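Putative branched-chain amino acid ABC transporter (Chromobacterium violaceum, PDB 4PYR) is a putative periplasmic-binding-protein-like lipoprotein of the LppC family that can bind glutathione and may act as an enzyme regulator. Local coordinates at residues Leu84-Val89 against Ile255-Leu260; Gly59-Ile64 against Gln263-Arg268. One frame throughout, in Å; residues are numbered along the deposited sequence.

Interaction 1. Residues Leu84-Val89 against Ile255-Leu260. With GSH (glutathione), chain B.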
ATOM      1  N   LEU A  84      13.597   5.424  -5.892  1.00 19.42           N
ATOM      2  CA  LEU A  84      12.293   5.070  -5.354  1.00 18.82           C
ATOM      3  C   LEU A  84      12.378   3.716  -4.689  1.00 18.09           C
ATOM      4  O   LEU A  84      12.149   2.665  -5.329  1.00 18.25           O
ATOM      5  CB  LEU A  84      11.239   5.074  -6.473  1.00 18.69           C
ATOM      6  CG  LEU A  84       9.838   4.919  -5.938  1.00 18.24           C
ATOM      7  CD1 LEU A  84       9.318   6.113  -5.176  1.00 20.10           C
ATOM      8  CD2 LEU A  84       8.964   4.617  -7.155  1.00 18.47           C
ATOM      9  N   ALA A  85      12.690   3.724  -3.398  1.00 18.31           N
ATOM     10  CA  ALA A  85      12.619   2.498  -2.604  1.00 19.81           C
ATOM     11  C   ALA A  85      11.180   2.009  -2.452  1.00 20.03           C
ATOM     12  O   ALA A  85      10.224   2.772  -2.457  1.00 19.11           O
ATOM     13  CB  ALA A  85      13.274   2.712  -1.247  1.00 23.91           C
ATOM     14  N   LEU A  86      11.038   0.686  -2.299  1.00 19.78           N
ATOM     15  CA  LEU A  86       9.708   0.109  -2.220  1.00 20.73           C
ATOM     16  C   LEU A  86       9.418  -0.421  -0.840  1.00 22.81           C
ATOM     17  O   LEU A  86       8.679  -1.391  -0.662  1.00 26.52           O
ATOM     18  CB  LEU A  86       9.545  -0.968  -3.302  1.00 20.87           C
ATOM     19  CG  LEU A  86       9.691  -0.473  -4.760  1.00 21.24           C
ATOM     20  CD1 LEU A  86       9.500  -1.627  -5.753  1.00 19.76           C
ATOM     21  CD2 LEU A  86       8.681   0.626  -5.048  1.00 19.81           C
ATOM     22  N   ASN A  87      10.031   0.223   0.140  1.00 23.61           N
ATOM     23  CA  ASN A  87       9.722   0.020   1.545  1.00 24.20           C
ATOM     24  C   ASN A  87       9.962   1.350   2.236  1.00 27.75           C
ATOM     25  O   ASN A  87      10.492   2.265   1.625  1.00 27.77           O
ATOM     26  CB  ASN A  87      10.562  -1.129   2.151  1.00 26.98           C
ATOM     27  CG  ASN A  87      10.014  -1.574   3.487  1.00 30.93           C
ATOM     28  OD1 ASN A  87      10.122  -0.872   4.516  1.00 35.98           O
ATOM     29  ND2 ASN A  87       9.369  -2.700   3.472  1.00 35.22           N
ATOM     30  N   SER A  88       9.561   1.460   3.505  1.00 37.25           N
ATOM     31  CA  SER A  88       9.821   2.662   4.290  1.00 38.39           C
ATOM     32  C   SER A  88      11.290   2.857   4.384  1.00 39.56           C
ATOM     33  O   SER A  88      12.036   1.882   4.496  1.00 44.33           O
ATOM     34  CB  SER A  88       9.280   2.501   5.696  1.00 39.40           C
ATOM     35  OG  SER A  88       7.888   2.270   5.648  1.00 40.30           O
ATOM     36  N   VAL A  89      11.732   4.104   4.325  1.00 43.09           N
ATOM     37  CA  VAL A  89      13.071   4.392   4.779  1.00 42.53           C
ATOM     38  C   VAL A  89      12.938   4.369   6.302  1.00 47.38           C
ATOM     39  O   VAL A  89      12.200   5.182   6.865  1.00 49.53           O
ATOM     40  CB  VAL A  89      13.668   5.711   4.188  1.00 37.49           C
ATOM     41  CG1 VAL A  89      13.418   5.757   2.684  1.00 44.12           C
ATOM     42  CG2 VAL A  89      13.206   6.989   4.922  1.00 37.59           C
ATOM     43  N   ILE A 255       3.766  -1.155 -11.618  1.00 14.77           N
ATOM     44  CA  ILE A 255       3.294  -0.213 -12.621  1.00 15.48           C
ATOM     45  C   ILE A 255       3.528   1.193 -12.094  1.00 14.51           C
ATOM     46  O   ILE A 255       4.094   2.027 -12.817  1.00 15.96           O
ATOM     47  CB  ILE A 255       1.807  -0.409 -12.931  1.00 17.12           C
ATOM     48  CG1 ILE A 255       1.654  -1.731 -13.708  1.00 16.76           C
ATOM     49  CG2 ILE A 255       1.218   0.785 -13.671  1.00 15.36           C
ATOM     50  CD1 ILE A 255       0.236  -2.156 -13.882  1.00 18.06           C
ATOM     51  N   ASP A 256       3.027   1.512 -10.929  1.00 15.18           N
ATOM     52  CA  ASP A 256       3.201   2.908 -10.423  1.00 14.53           C
ATOM     53  C   ASP A 256       4.659   3.273 -10.131  1.00 15.59           C
ATOM     54  O   ASP A 256       5.009   4.457 -10.258  1.00 16.70           O
ATOM     55  CB  ASP A 256       2.349   3.153  -9.198  1.00 15.57           C
ATOM     56  CG  ASP A 256       0.894   3.433  -9.528  1.00 15.85           C
ATOM     57  OD1 ASP A 256       0.509   3.558 -10.713  1.00 16.46           O
ATOM     58  OD2 ASP A 256       0.120   3.558  -8.578  1.00 15.75           O
ATOM     59  N   ALA A 257       5.503   2.300  -9.800  1.00 14.96           N
ATOM     60  CA  ALA A 257       6.945   2.591  -9.544  1.00 15.29           C
ATOM     61  C   ALA A 257       7.579   3.062 -10.871  1.00 15.91           C
ATOM     62  O   ALA A 257       8.350   4.030 -10.890  1.00 17.17           O
ATOM     63  CB  ALA A 257       7.671   1.354  -8.996  1.00 16.63           C
ATOM     64  N   TYR A 258       7.273   2.353 -11.974  1.00 15.67           N
ATOM     65  CA  TYR A 258       7.703   2.746 -13.269  1.00 16.10           C
ATOM     66  C   TYR A 258       7.228   4.187 -13.549  1.00 16.92           C
ATOM     67  O   TYR A 258       8.035   5.044 -13.946  1.00 16.73           O
ATOM     68  CB  TYR A 258       7.143   1.848 -14.344  1.00 15.47           C
ATOM     69  CG  TYR A 258       7.501   2.384 -15.710  1.00 16.76           C
ATOM     70  CD1 TYR A 258       8.657   2.009 -16.316  1.00 15.93           C
ATOM     71  CD2 TYR A 258       6.651   3.257 -16.411  1.00 17.22           C
ATOM     72  CE1 TYR A 258       8.986   2.478 -17.605  1.00 16.18           C
ATOM     73  CE2 TYR A 258       6.980   3.745 -17.663  1.00 17.77           C
ATOM     74  CZ  TYR A 258       8.149   3.361 -18.239  1.00 16.36           C
ATOM     75  OH  TYR A 258       8.518   3.859 -19.475  1.00 19.96           O
ATOM     76  N   ARG A 259       5.933   4.465 -13.317  1.00 15.87           N
ATOM     77  CA  ARG A 259       5.377   5.761 -13.669  1.00 17.03           C
ATOM     78  C   ARG A 259       5.987   6.880 -12.870  1.00 17.36           C
ATOM     79  O   ARG A 259       6.277   7.938 -13.433  1.00 18.79           O
ATOM     80  CB  ARG A 259       3.876   5.772 -13.535  1.00 15.88           C
ATOM     81  CG  ARG A 259       3.200   4.720 -14.455  1.00 16.64           C
ATOM     82  CD  ARG A 259       1.692   4.523 -14.205  1.00 16.70           C
ATOM     83  NE  ARG A 259       0.924   5.737 -14.443  1.00 19.21           N
ATOM     84  CZ  ARG A 259      -0.187   6.099 -13.835  1.00 16.25           C
ATOM     85  NH1 ARG A 259      -0.725   5.352 -12.872  1.00 18.39           N
ATOM     86  NH2 ARG A 259      -0.792   7.211 -14.184  1.00 19.66           N
ATOM     87  N   LEU A 260       6.150   6.648 -11.574  1.00 17.00           N
ATOM     88  CA  LEU A 260       6.802   7.649 -10.695  1.00 18.03           C
ATOM     89  C   LEU A 260       8.252   7.857 -11.046  1.00 18.30           C
ATOM     90  O   LEU A 260       8.727   9.009 -11.060  1.00 20.38           O
ATOM     91  CB  LEU A 260       6.708   7.258  -9.238  1.00 18.70           C
ATOM     92  CG  LEU A 260       5.427   7.528  -8.527  1.00 19.80           C
ATOM     93  CD1 LEU A 260       5.582   6.975  -7.109  1.00 20.27           C
ATOM     94  CD2 LEU A 260       5.137   8.999  -8.478  1.00 22.32           C
TER
HETATM   95  N1  GSH B 401       7.269   0.412  10.029  1.00 38.10           N
HETATM   96  CA1 GSH B 401       6.502  -0.801  10.210  1.00 37.78           C
HETATM   97  C1  GSH B 401       6.115  -1.020  11.659  1.00 36.28           C
HETATM   98  O11 GSH B 401       5.486  -0.132  12.296  1.00 39.60           O
HETATM   99  O12 GSH B 401       6.397  -2.122  12.188  1.00 45.47           O
HETATM  100  CB1 GSH B 401       7.286  -2.013   9.690  1.00 36.77           C
HETATM  101  CG1 GSH B 401       7.714  -1.889   8.228  1.00 35.67           C
HETATM  102  CD1 GSH B 401       6.520  -1.846   7.324  1.00 36.57           C
HETATM  103  OE1 GSH B 401       5.403  -1.758   7.814  1.00 34.84           O
HETATM  104  N2  GSH B 401       6.807  -1.924   6.005  1.00 39.56           N
HETATM  105  CA2 GSH B 401       5.826  -1.910   4.911  1.00 40.65           C
HETATM  106  C2  GSH B 401       5.736  -3.278   4.305  1.00 44.59           C
HETATM  107  O2  GSH B 401       5.935  -4.124   5.184  1.00 47.15           O
HETATM  108  CB2 GSH B 401       6.225  -0.863   3.889  1.00 43.88           C
HETATM  109  SG2 GSH B 401       7.223   0.401   4.661  1.00 47.24           S
HETATM  110  N3  GSH B 401       5.480  -3.595   2.981  1.00 38.98           N
HETATM  111  CA3 GSH B 401       5.054  -2.761   1.816  1.00 40.09           C
HETATM  112  C3  GSH B 401       5.796  -2.982   0.495  1.00 42.73           C
HETATM  113  O31 GSH B 401       5.199  -2.813  -0.617  1.00 36.61           O
HETATM  114  O32 GSH B 401       6.992  -3.334   0.538  1.00 36.41           O
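L84 reaches helix 245-265 with one branch: its CD2 methyl lies 3.7 Å from the CA of A257 and 4.1 Å from the CB of L260, resting on the helix backbone between two residues one turn apart. The leucine gets there because CG is anti to the backbone N (chi1 -171°). Alanine suits position 257, since its short side chain lets the leucine methyl come down onto the helix. From the neighbouring loop L86 adds its own CD2, 4.1 Å from the CB of A257, so that the CB of A257 is met by both leucines, L84 CD2 lying 4.0 Å from it. L260 completes the apolar patch, and its other neighbours include V273 and L275.

Further out, the helix is tied down by polar groups facing away from the leucines. R259 NH1 meets D256 OD1 at 3.1 Å on the syn side of the carboxylate, though 28° out of its plane, and the same aspartate accepts bonds from V278 N and T279 OG1. R259 also bridges to D276. On the strand side, L84 is bonded through its backbone to G65. Just beyond L86, N87 and S88 line the glutathione pocket, where R137 also binds the ligand. With no hydrogen bond crossing between the segments, the buried contact depends on apolar packing, while D256 and R259 find their charged and polar partners away from the leucines.

Interaction 2. Residues Gly59-Ile64 against Gln263-Arg268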
ATOM      1  N   GLY A  59      24.775   4.850 -16.582  1.00 34.05           N
ATOM      2  CA  GLY A  59      23.933   5.869 -17.207  1.00 33.97           C
ATOM      3  C   GLY A  59      22.489   5.865 -16.738  1.00 31.15           C
ATOM      4  O   GLY A  59      21.663   6.613 -17.268  1.00 32.93           O
ATOM      5  N   VAL A  60      22.166   5.012 -15.761  1.00 29.02           N
ATOM      6  CA  VAL A  60      20.876   5.081 -15.085  1.00 28.47           C
ATOM      7  C   VAL A  60      20.650   6.483 -14.485  1.00 28.71           C
ATOM      8  O   VAL A  60      21.557   7.053 -13.844  1.00 28.71           O
ATOM      9  CB  VAL A  60      20.803   3.948 -14.037  1.00 29.42           C
ATOM     10  CG1 VAL A  60      19.722   4.155 -13.000  1.00 32.63           C
ATOM     11  CG2 VAL A  60      20.668   2.614 -14.767  1.00 27.62           C
ATOM     12  N   ASN A  61      19.490   7.079 -14.738  1.00 24.77           N
ATOM     13  CA  ASN A  61      19.173   8.374 -14.124  1.00 29.43           C
ATOM     14  C   ASN A  61      18.023   8.393 -13.120  1.00 23.71           C
ATOM     15  O   ASN A  61      17.709   9.455 -12.587  1.00 30.15           O
ATOM     16  CB  ASN A  61      19.024   9.454 -15.192  1.00 35.06           C
ATOM     17  CG  ASN A  61      18.165   9.019 -16.352  1.00 30.24           C
ATOM     18  OD1 ASN A  61      17.295   8.201 -16.193  1.00 33.20           O
ATOM     19  ND2 ASN A  61      18.418   9.564 -17.527  1.00 42.17           N
ATOM     20  N   VAL A  62      17.416   7.220 -12.855  1.00 23.60           N
ATOM     21  CA  VAL A  62      16.504   7.059 -11.732  1.00 21.00           C
ATOM     22  C   VAL A  62      16.508   5.557 -11.409  1.00 20.68           C
ATOM     23  O   VAL A  62      16.843   4.758 -12.263  1.00 20.10           O
ATOM     24  CB  VAL A  62      15.086   7.510 -12.147  1.00 22.08           C
ATOM     25  CG1 VAL A  62      14.625   6.740 -13.377  1.00 22.73           C
ATOM     26  CG2 VAL A  62      14.080   7.476 -11.011  1.00 22.17           C
ATOM     27  N   VAL A  63      16.226   5.234 -10.165  1.00 17.88           N
ATOM     28  CA  VAL A  63      16.232   3.849  -9.702  1.00 18.90           C
ATOM     29  C   VAL A  63      14.928   3.494  -9.026  1.00 18.11           C
ATOM     30  O   VAL A  63      14.337   4.314  -8.338  1.00 18.35           O
ATOM     31  CB  VAL A  63      17.438   3.617  -8.758  1.00 19.31           C
ATOM     32  CG1 VAL A  63      17.283   2.340  -7.949  1.00 20.07           C
ATOM     33  CG2 VAL A  63      18.730   3.566  -9.560  1.00 20.58           C
ATOM     34  N   ILE A  64      14.445   2.276  -9.336  1.00 17.69           N
ATOM     35  CA  ILE A  64      13.357   1.631  -8.597  1.00 15.65           C
ATOM     36  C   ILE A  64      14.009   0.558  -7.747  1.00 16.55           C
ATOM     37  O   ILE A  64      14.769  -0.266  -8.261  1.00 17.02           O
ATOM     38  CB  ILE A  64      12.339   0.980  -9.545  1.00 15.32           C
ATOM     39  CG1 ILE A  64      11.607   2.102 -10.293  1.00 15.19           C
ATOM     40  CG2 ILE A  64      11.361   0.087  -8.753  1.00 17.26           C
ATOM     41  CD1 ILE A  64      10.816   1.579 -11.486  1.00 15.13           C
ATOM     42  N   GLN A 263       8.622  10.245 -13.841  1.00 21.65           N
ATOM     43  CA  GLN A 263       8.424  11.623 -13.410  1.00 23.97           C
ATOM     44  C   GLN A 263       9.604  12.169 -12.595  1.00 22.77           C
ATOM     45  O   GLN A 263       9.984  13.381 -12.749  1.00 31.79           O
ATOM     46  CB  GLN A 263       7.094  11.748 -12.685  1.00 26.85           C
ATOM     47  CG  GLN A 263       5.914  11.227 -13.518  1.00 29.73           C
ATOM     48  CD  GLN A 263       5.756  11.907 -14.861  1.00 35.18           C
ATOM     49  OE1 GLN A 263       5.558  11.263 -15.926  1.00 37.67           O
ATOM     50  NE2 GLN A 263       5.843  13.228 -14.829  1.00 42.94           N
ATOM     51  N   LEU A 264      10.155  11.288 -11.734  1.00 25.66           N
ATOM     52  CA  LEU A 264      11.271  11.669 -10.847  1.00 25.51           C
ATOM     53  C   LEU A 264      12.543  11.954 -11.622  1.00 24.87           C
ATOM     54  O   LEU A 264      13.423  12.724 -11.153  1.00 30.40           O
ATOM     55  CB  LEU A 264      11.539  10.570  -9.830  1.00 21.10           C
ATOM     56  CG  LEU A 264      10.511  10.527  -8.692  1.00 23.36           C
ATOM     57  CD1 LEU A 264      10.585   9.229  -7.897  1.00 22.92           C
ATOM     58  CD2 LEU A 264      10.679  11.730  -7.764  1.00 24.43           C
ATOM     59  N   ALA A 265      12.664  11.363 -12.794  1.00 24.71           N
ATOM     60  CA  ALA A 265      13.809  11.617 -13.650  1.00 28.32           C
ATOM     61  C   ALA A 265      13.689  12.975 -14.324  1.00 36.10           C
ATOM     62  O   ALA A 265      14.696  13.575 -14.659  1.00 33.34           O
ATOM     63  CB  ALA A 265      13.961  10.528 -14.691  1.00 30.30           C
ATOM     64  N   GLY A 266      12.441  13.419 -14.541  1.00 30.60           N
ATOM     65  CA  GLY A 266      12.102  14.592 -15.240  1.00 23.32           C
ATOM     66  C   GLY A 266      11.786  15.855 -14.406  1.00 28.56           C
ATOM     67  O   GLY A 266      11.381  16.891 -14.953  1.00 35.29           O
ATOM     68  N   SER A 267      11.930  15.730 -13.073  1.00 37.97           N
ATOM     69  CA  SER A 267      11.570  16.809 -12.097  1.00 39.42           C
ATOM     70  C   SER A 267      12.794  17.316 -11.333  1.00 42.30           C
ATOM     71  O   SER A 267      13.785  16.598 -11.211  1.00 47.85           O
ATOM     72  CB  SER A 267      10.563  16.262 -11.072  1.00 34.14           C
ATOM     73  OG  SER A 267       9.252  16.140 -11.599  1.00 44.06           O
ATOM     74  N   ARG A 268      12.730  18.547 -10.809  1.00 48.13           N
ATOM     75  CA  ARG A 268      13.743  19.043  -9.851  1.00 41.76           C
ATOM     76  C   ARG A 268      13.705  18.252  -8.494  1.00 39.84           C
ATOM     77  O   ARG A 268      14.757  17.958  -7.916  1.00 44.40           O
ATOM     78  CB  ARG A 268      13.578  20.554  -9.631  1.00 50.62           C
ATOM     79  CG  ARG A 268      13.758  21.374 -10.907  1.00 62.72           C
ATOM     80  CD  ARG A 268      15.067  21.064 -11.644  1.00 50.31           C
ATOM     81  NE  ARG A 268      15.328  21.961 -12.775  1.00 57.68           N
ATOM     82  CZ  ARG A 268      16.443  21.963 -13.519  1.00 58.44           C
ATOM     83  NH1 ARG A 268      17.432  21.097 -13.271  1.00 70.38           N
ATOM     84  NH2 ARG A 268      16.574  22.831 -14.522  1.00 67.27           N
TER
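V62 and A265 bring the two backbones closest, with their CA atoms 5.6 Å apart where strand 62-64 meets the C-terminal part of helix 245-265. The approach to the strand is made by G59, the C-prime residue of the Schellman motif that ends helix 48-57: V60 N bonds back to A55 O and G59 N to V56 O. Its positive phi (103°) would jam a CB against the preceding carbonyl oxygen, so glycine is the natural residue there. On the other segment G266 N makes a weak bond to Q263 O. The same oxygen accepts S267 OG at 3.1 Å, from above the carbonyl plane, so the serine ties the chain that follows to the Q263 carbonyl.

Between the backbones V62 is the central side chain, and its two methyls divide the work. CG1, held between the backbone N and the carbonyl carbon (chi1 56°), touches the CB of A265 at 4.1 Å. CG2 comes 4.2 Å from the CB of L264, with the two side chains crossing at about a right angle. A branched valine fits because it can meet two successive residues, L264 and A265, at once, while the small A265 permits the close backbone approach. Beside this pair, N61 OD1 passes 4.3 Å from the CB of A265, merely in contact; the amide is engaged by strand 2-8 and the residue before it, OD1 accepting from R3 N and ND2 donating to K1 O.

Other residues continue the packing: V62 also touches I4 and A261, and A265 reaches V2. A helix lying on a parallel sheet most of whose strands are joined through helices is the layered alpha/beta architecture of periplasmic binding protein lobes, consistent with this family's clan.

Interactions 1 and 2 have centres 12 Å apart and use successive portions of helix 245-265, the first well within it and the second further toward its C-terminal part. Both reach the same five-stranded parallel sheet, in which strands 62-64 and 83-85 are neighbours, joined by a probable hydrogen bond from L84 N to V63 O (2.8 Å). I64 links them, its CD1 packing 3.5 Å from A257 O. In sequence the order is 59-64, 84-89, 255-260, 263-268, so interaction 2 encloses interaction 1. A late helix is thus returned to the N-terminal sheet, bringing distant parts of the chain together in one lobe beside the glutathione pocket.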